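Local coordinates for Serine/threonine protein phosphatase Stp1 (PDB 2PK0), which probably removes phosphate from phosphoserine and phosphothreonine side chains as a metal-dependent bacterial phosphatase of the PP2C family, at residues I38-M43 / M102-E107. Numbering follows the deposited sequence.
Sequences ILADGM and MGTTIE. With MG (magnesium ion), chain E; MG (magnesium ion), chain F.
D41 and T105 meet where strand 103-112 breaks its regular antiparallel pairing with 35-43. T105 OG1, lying between its own backbone N and carbonyl carbon (chi1 72°), accepts D41 N-H (N to OG1 2.9 Å), taking the place of a backbone carbonyl; S124 also hydrogen-bonds this hydroxyl. In return T105 N reaches D41 O from well above the carbonyl plane. The T105 carbonyl, turned aside, accepts the T104 hydroxyl in its plane on a lone pair (OG1 to O 2.7 Å). On each side of this break the strands pair through backbone bonds, L39 with E107 by two nearly straight ones and M43 with G103 by one firm and one weak bond. The D41 carboxylate, with CG anti to the backbone N (chi1 177°), bridges two magnesium ions, OD1 to one at 1.9 Å and OD2 to the other at 2.3 Å. G42 O joins the first ion, D197 and D236 help bind the second, and a water shared by both completes the binuclear metal centre characteristic of PP2C phosphatases. On the sheet's other face I38 CG2 packs against I106 CD1 at 3.9 Å, and L60 of helix 48-64 touches both isoleucines. Strand 23-29 flanks 35-43, while strand 115-121 flanks 103-112 and supplies H120 to E107 OE2.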
loop_
_atom_site.group_PDB
_atom_site.type_symbol
_atom_site.label_atom_id
_atom_site.label_comp_id
_atom_site.label_asym_id
_atom_site.label_seq_id
_atom_site.Cartn_x
_atom_site.Cartn_y
_atom_site.Cartn_z
ATOM N N ILE A 38 -5.192 -5.141 2.328
ATOM C CA ILE A 38 -5.183 -3.744 2.683
ATOM C C ILE A 38 -3.941 -3.388 3.487
ATOM O O ILE A 38 -3.717 -3.932 4.554
ATOM C CB ILE A 38 -6.426 -3.361 3.493
ATOM C CG1 ILE A 38 -7.668 -4.022 2.922
ATOM C CG2 ILE A 38 -6.624 -1.851 3.470
ATOM C CD1 ILE A 38 -8.930 -3.556 3.605
ATOM N N LEU A 39 -3.151 -2.456 2.959
ATOM C CA LEU A 39 -1.955 -1.936 3.626
ATOM C C LEU A 39 -2.172 -0.455 3.949
ATOM O O LEU A 39 -2.632 0.307 3.083
ATOM C CB LEU A 39 -0.734 -2.100 2.703
ATOM C CG LEU A 39 0.693 -1.820 3.203
ATOM C CD1 LEU A 39 1.684 -2.631 2.432
ATOM C CD2 LEU A 39 1.105 -0.341 3.109
ATOM N N ALA A 40 -1.812 -0.026 5.162
ATOM C CA ALA A 40 -2.026 1.374 5.535
ATOM C C ALA A 40 -0.884 1.939 6.328
ATOM O O ALA A 40 -0.435 1.327 7.283
ATOM C CB ALA A 40 -3.306 1.526 6.304
ATOM N N ASP A 41 -0.412 3.115 5.939
ATOM C CA ASP A 41 0.644 3.770 6.685
ATOM C C ASP A 41 0.071 4.984 7.437
ATOM O O ASP A 41 -0.197 6.022 6.842
ATOM C CB ASP A 41 1.779 4.159 5.730
ATOM C CG ASP A 41 2.923 4.917 6.400
ATOM O OD1 ASP A 41 2.846 5.383 7.569
ATOM O OD2 ASP A 41 3.958 5.065 5.730
ATOM N N GLY A 42 -0.083 4.850 8.750
ATOM C CA GLY A 42 -0.596 5.944 9.562
ATOM C C GLY A 42 0.417 7.011 9.960
ATOM O O GLY A 42 1.624 6.754 10.003
ATOM N N MET A 43 -0.078 8.215 10.230
ATOM C CA MET A 43 0.736 9.298 10.764
ATOM C C MET A 43 0.007 10.006 11.917
ATOM O O MET A 43 -1.221 9.956 12.029
ATOM C CB MET A 43 1.077 10.290 9.657
ATOM C CG MET A 43 -0.143 10.945 9.022
ATOM S SD MET A 43 0.244 12.103 7.693
ATOM C CE MET A 43 -1.205 13.168 7.709
ATOM N N MET A 102 -3.942 13.330 12.549
ATOM C CA MET A 102 -4.279 11.929 12.334
ATOM C C MET A 102 -4.606 11.648 10.880
ATOM O O MET A 102 -5.367 12.396 10.245
ATOM C CB MET A 102 -5.483 11.539 13.178
ATOM C CG MET A 102 -5.937 10.129 12.953
ATOM S SD MET A 102 -6.656 9.456 14.433
ATOM C CE MET A 102 -8.344 9.663 14.053
ATOM N N GLY A 103 -4.027 10.572 10.352
ATOM C CA GLY A 103 -4.302 10.180 8.992
ATOM C C GLY A 103 -3.531 8.953 8.568
ATOM O O GLY A 103 -2.578 8.550 9.240
ATOM N N THR A 104 -3.931 8.363 7.445
ATOM C CA THR A 104 -3.216 7.217 6.928
ATOM C C THR A 104 -3.135 7.173 5.401
ATOM O O THR A 104 -3.996 7.702 4.720
ATOM C CB THR A 104 -3.805 5.893 7.457
ATOM O OG1 THR A 104 -3.071 4.805 6.887
ATOM C CG2 THR A 104 -5.266 5.754 7.090
ATOM N N THR A 105 -2.090 6.550 4.859
ATOM C CA THR A 105 -2.114 6.178 3.448
ATOM C C THR A 105 -3.005 4.943 3.288
ATOM O O THR A 105 -3.328 4.277 4.272
ATOM C CB THR A 105 -0.723 5.795 2.894
ATOM O OG1 THR A 105 -0.328 4.520 3.416
ATOM C CG2 THR A 105 0.312 6.830 3.222
ATOM N N ILE A 106 -3.387 4.616 2.060
ATOM C CA ILE A 106 -3.980 3.298 1.809
ATOM C C ILE A 106 -3.559 2.659 0.481
ATOM O O ILE A 106 -3.346 3.347 -0.519
ATOM C CB ILE A 106 -5.529 3.290 1.925
ATOM C CG1 ILE A 106 -6.014 1.905 2.369
ATOM C CG2 ILE A 106 -6.210 3.726 0.613
ATOM C CD1 ILE A 106 -7.497 1.673 2.157
ATOM N N GLU A 107 -3.380 1.341 0.522
ATOM C CA GLU A 107 -3.383 0.500 -0.667
ATOM C C GLU A 107 -4.388 -0.624 -0.443
ATOM O O GLU A 107 -4.258 -1.407 0.512
ATOM C CB GLU A 107 -2.004 -0.119 -0.952
ATOM C CG GLU A 107 -0.843 0.848 -1.092
ATOM C CD GLU A 107 -1.074 1.937 -2.129
ATOM O OE1 GLU A 107 -1.706 1.678 -3.167
ATOM O OE2 GLU A 107 -0.635 3.078 -1.903
HETATM MG MG MG E . 3.428 6.224 9.226
HETATM MG MG MG F . 6.120 5.423 6.329
HETATM O O HOH W 1 3.873 8.239 8.282
HETATM O O HOH W 2 4.255 7.099 10.606
HETATM O O HOH W 3 5.408 6.040 8.306
HETATM O O HOH W 4 3.952 4.302 9.749
HETATM O O HOH W 5 5.958 7.564 6.103
#